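Local coordinates for protein aspartate-semialdehyde dehydrogenase (Thermus thermophilus, PDB 2YV3) that probably catalyses the NADPH-dependent reductive dephosphorylation of L-aspartyl-4-phosphate to L-aspartate-semialdehyde, a step on the routes to lysine, methionine and threonine, at residues R2-G7 with L60-V65. Residues are numbered along the deposited sequence; the frame is centred on the assembly and turned at random.
Sequences RVAVVG and LPVDLV
Ala-4 and Leu-64 join two parallel strands through a nearly straight hydrogen bond, Ala-4 N to Leu-64 O at 2.6 Å, and the strands run in register, Val-3 beside Leu-64 and Ala-4 beside Val-65. On the face that carries Val-3 and Leu-64, Val-3 CG1 rests against Leu-64 CB at 3.9 Å, with Leu-64 CD2 close by; beta-branched valine suits an extended strand, and the apolar leucine suits a buried face. On the other face the small methyl of Ala-4 leaves a hollow, and Val-62, in the loop leading into the strand, fills it with CG1, 3.8 Å from Ala-4 CB. Farther along this face the CG2 methyls of Val-6 and Val-65 meet at 3.4 Å; in Val-65 this methyl stands trans to the backbone N, the torsion that sets it against Val-6 CG2.

Just before the two strands begin, Asp-63 OD1 serves two donors of Arg-2: the backbone N at 3.2 Å, through the anti lone pair, and NE, in a salt bridge of 3.0 Å. The arginine chain bends at chi2 (83°) and chi3 (65°) to bring NE back to the carboxylate, its guanidinium plane turned 58° from it. With an alanine in place of Asp-63, the Arg-2 guanidinium would probably lose this counter-charge and be freer to swing, and its backbone N would lose this acceptor.

The pair lies in the parallel core of the Rossmann-type NAD-binding domain. Strand 31-34 flanks strand 3-6, strand 87-90 flanks strand 64-67, and Trp-81 of helix 70-83 packs on both Val-6 and Val-65.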
loop_
_atom_site.group_PDB
_atom_site.type_symbol
_atom_site.label_atom_id
_atom_site.label_comp_id
_atom_site.label_asym_id
_atom_site.label_seq_id
_atom_site.Cartn_x
_atom_site.Cartn_y
_atom_site.Cartn_z
ATOM N N ARG A 2 25.658 -16.692 -29.379
ATOM C CA ARG A 2 25.201 -15.416 -29.891
ATOM C C ARG A 2 23.890 -15.103 -29.192
ATOM O O ARG A 2 22.982 -15.944 -29.128
ATOM C CB ARG A 2 25.009 -15.485 -31.402
ATOM C CG ARG A 2 26.197 -16.127 -32.140
ATOM C CD ARG A 2 26.082 -17.647 -32.119
ATOM N NE ARG A 2 24.914 -18.084 -32.876
ATOM C CZ ARG A 2 24.872 -18.154 -34.206
ATOM N NH1 ARG A 2 25.946 -17.827 -34.921
ATOM N NH2 ARG A 2 23.753 -18.530 -34.823
ATOM N N VAL A 3 23.802 -13.892 -28.653
ATOM C CA VAL A 3 22.621 -13.469 -27.936
ATOM C C VAL A 3 22.171 -12.102 -28.400
ATOM O O VAL A 3 22.987 -11.208 -28.594
ATOM C CB VAL A 3 22.913 -13.411 -26.441
ATOM C CG1 VAL A 3 23.426 -14.759 -25.971
ATOM C CG2 VAL A 3 23.956 -12.340 -26.158
ATOM N N ALA A 4 20.863 -11.946 -28.574
ATOM C CA ALA A 4 20.292 -10.679 -29.010
ATOM C C ALA A 4 19.496 -10.042 -27.886
ATOM O O ALA A 4 18.929 -10.729 -27.032
ATOM C CB ALA A 4 19.388 -10.896 -30.194
ATOM N N VAL A 5 19.441 -8.721 -27.885
ATOM C CA VAL A 5 18.675 -8.043 -26.872
ATOM C C VAL A 5 17.666 -7.120 -27.517
ATOM O O VAL A 5 17.907 -5.925 -27.695
ATOM C CB VAL A 5 19.559 -7.240 -25.945
ATOM C CG1 VAL A 5 18.727 -6.802 -24.719
ATOM C CG2 VAL A 5 20.790 -8.075 -25.550
ATOM N N VAL A 6 16.528 -7.701 -27.876
ATOM C CA VAL A 6 15.458 -6.958 -28.506
ATOM C C VAL A 6 14.928 -6.010 -27.436
ATOM O O VAL A 6 14.571 -6.451 -26.344
ATOM C CB VAL A 6 14.340 -7.931 -28.984
ATOM C CG1 VAL A 6 13.310 -7.191 -29.812
ATOM C CG2 VAL A 6 14.948 -9.058 -29.798
ATOM N N GLY A 7 14.916 -4.711 -27.742
ATOM C CA GLY A 7 14.425 -3.719 -26.799
ATOM C C GLY A 7 15.479 -2.865 -26.102
ATOM O O GLY A 7 15.144 -1.895 -25.431
ATOM N N LEU A 60 17.232 -12.937 -38.084
ATOM C CA LEU A 60 18.669 -13.231 -38.079
ATOM C C LEU A 60 19.483 -12.326 -37.147
ATOM O O LEU A 60 19.132 -11.164 -36.930
ATOM C CB LEU A 60 19.244 -13.128 -39.502
ATOM C CG LEU A 60 20.376 -14.097 -39.860
ATOM C CD1 LEU A 60 19.762 -15.462 -40.130
ATOM C CD2 LEU A 60 21.163 -13.611 -41.081
ATOM N N PRO A 61 20.572 -12.851 -36.566
ATOM C CA PRO A 61 21.166 -14.193 -36.600
ATOM C C PRO A 61 21.604 -14.542 -35.172
ATOM O O PRO A 61 22.741 -14.244 -34.789
ATOM C CB PRO A 61 22.371 -13.988 -37.494
ATOM C CG PRO A 61 22.901 -12.649 -36.977
ATOM C CD PRO A 61 21.655 -11.856 -36.486
ATOM N N VAL A 62 20.749 -15.187 -34.383
ATOM C CA VAL A 62 21.164 -15.439 -33.011
ATOM C C VAL A 62 20.740 -16.731 -32.301
ATOM O O VAL A 62 19.726 -17.357 -32.629
ATOM C CB VAL A 62 20.764 -14.219 -32.141
ATOM C CG1 VAL A 62 19.401 -14.443 -31.515
ATOM C CG2 VAL A 62 21.836 -13.933 -31.121
ATOM N N ASP A 63 21.557 -17.102 -31.317
ATOM C CA ASP A 63 21.371 -18.288 -30.481
ATOM C C ASP A 63 20.295 -18.074 -29.427
ATOM O O ASP A 63 19.497 -18.962 -29.127
ATOM C CB ASP A 63 22.675 -18.590 -29.753
ATOM C CG ASP A 63 23.465 -19.671 -30.407
ATOM O OD1 ASP A 63 24.711 -19.631 -30.319
ATOM O OD2 ASP A 63 22.829 -20.565 -30.996
ATOM N N LEU A 64 20.297 -16.881 -28.856
ATOM C CA LEU A 64 19.357 -16.559 -27.816
ATOM C C LEU A 64 18.815 -15.154 -27.998
ATOM O O LEU A 64 19.558 -14.214 -28.307
ATOM C CB LEU A 64 20.056 -16.678 -26.465
ATOM C CG LEU A 64 19.221 -16.420 -25.216
ATOM C CD1 LEU A 64 18.350 -17.622 -24.890
ATOM C CD2 LEU A 64 20.179 -16.119 -24.069
ATOM N N VAL A 65 17.512 -15.012 -27.800
ATOM C CA VAL A 65 16.865 -13.718 -27.932
ATOM C C VAL A 65 16.156 -13.338 -26.630
ATOM O O VAL A 65 15.218 -14.011 -26.203
ATOM C CB VAL A 65 15.848 -13.741 -29.076
ATOM C CG1 VAL A 65 14.856 -14.826 -28.832
ATOM C CG2 VAL A 65 15.137 -12.394 -29.186
#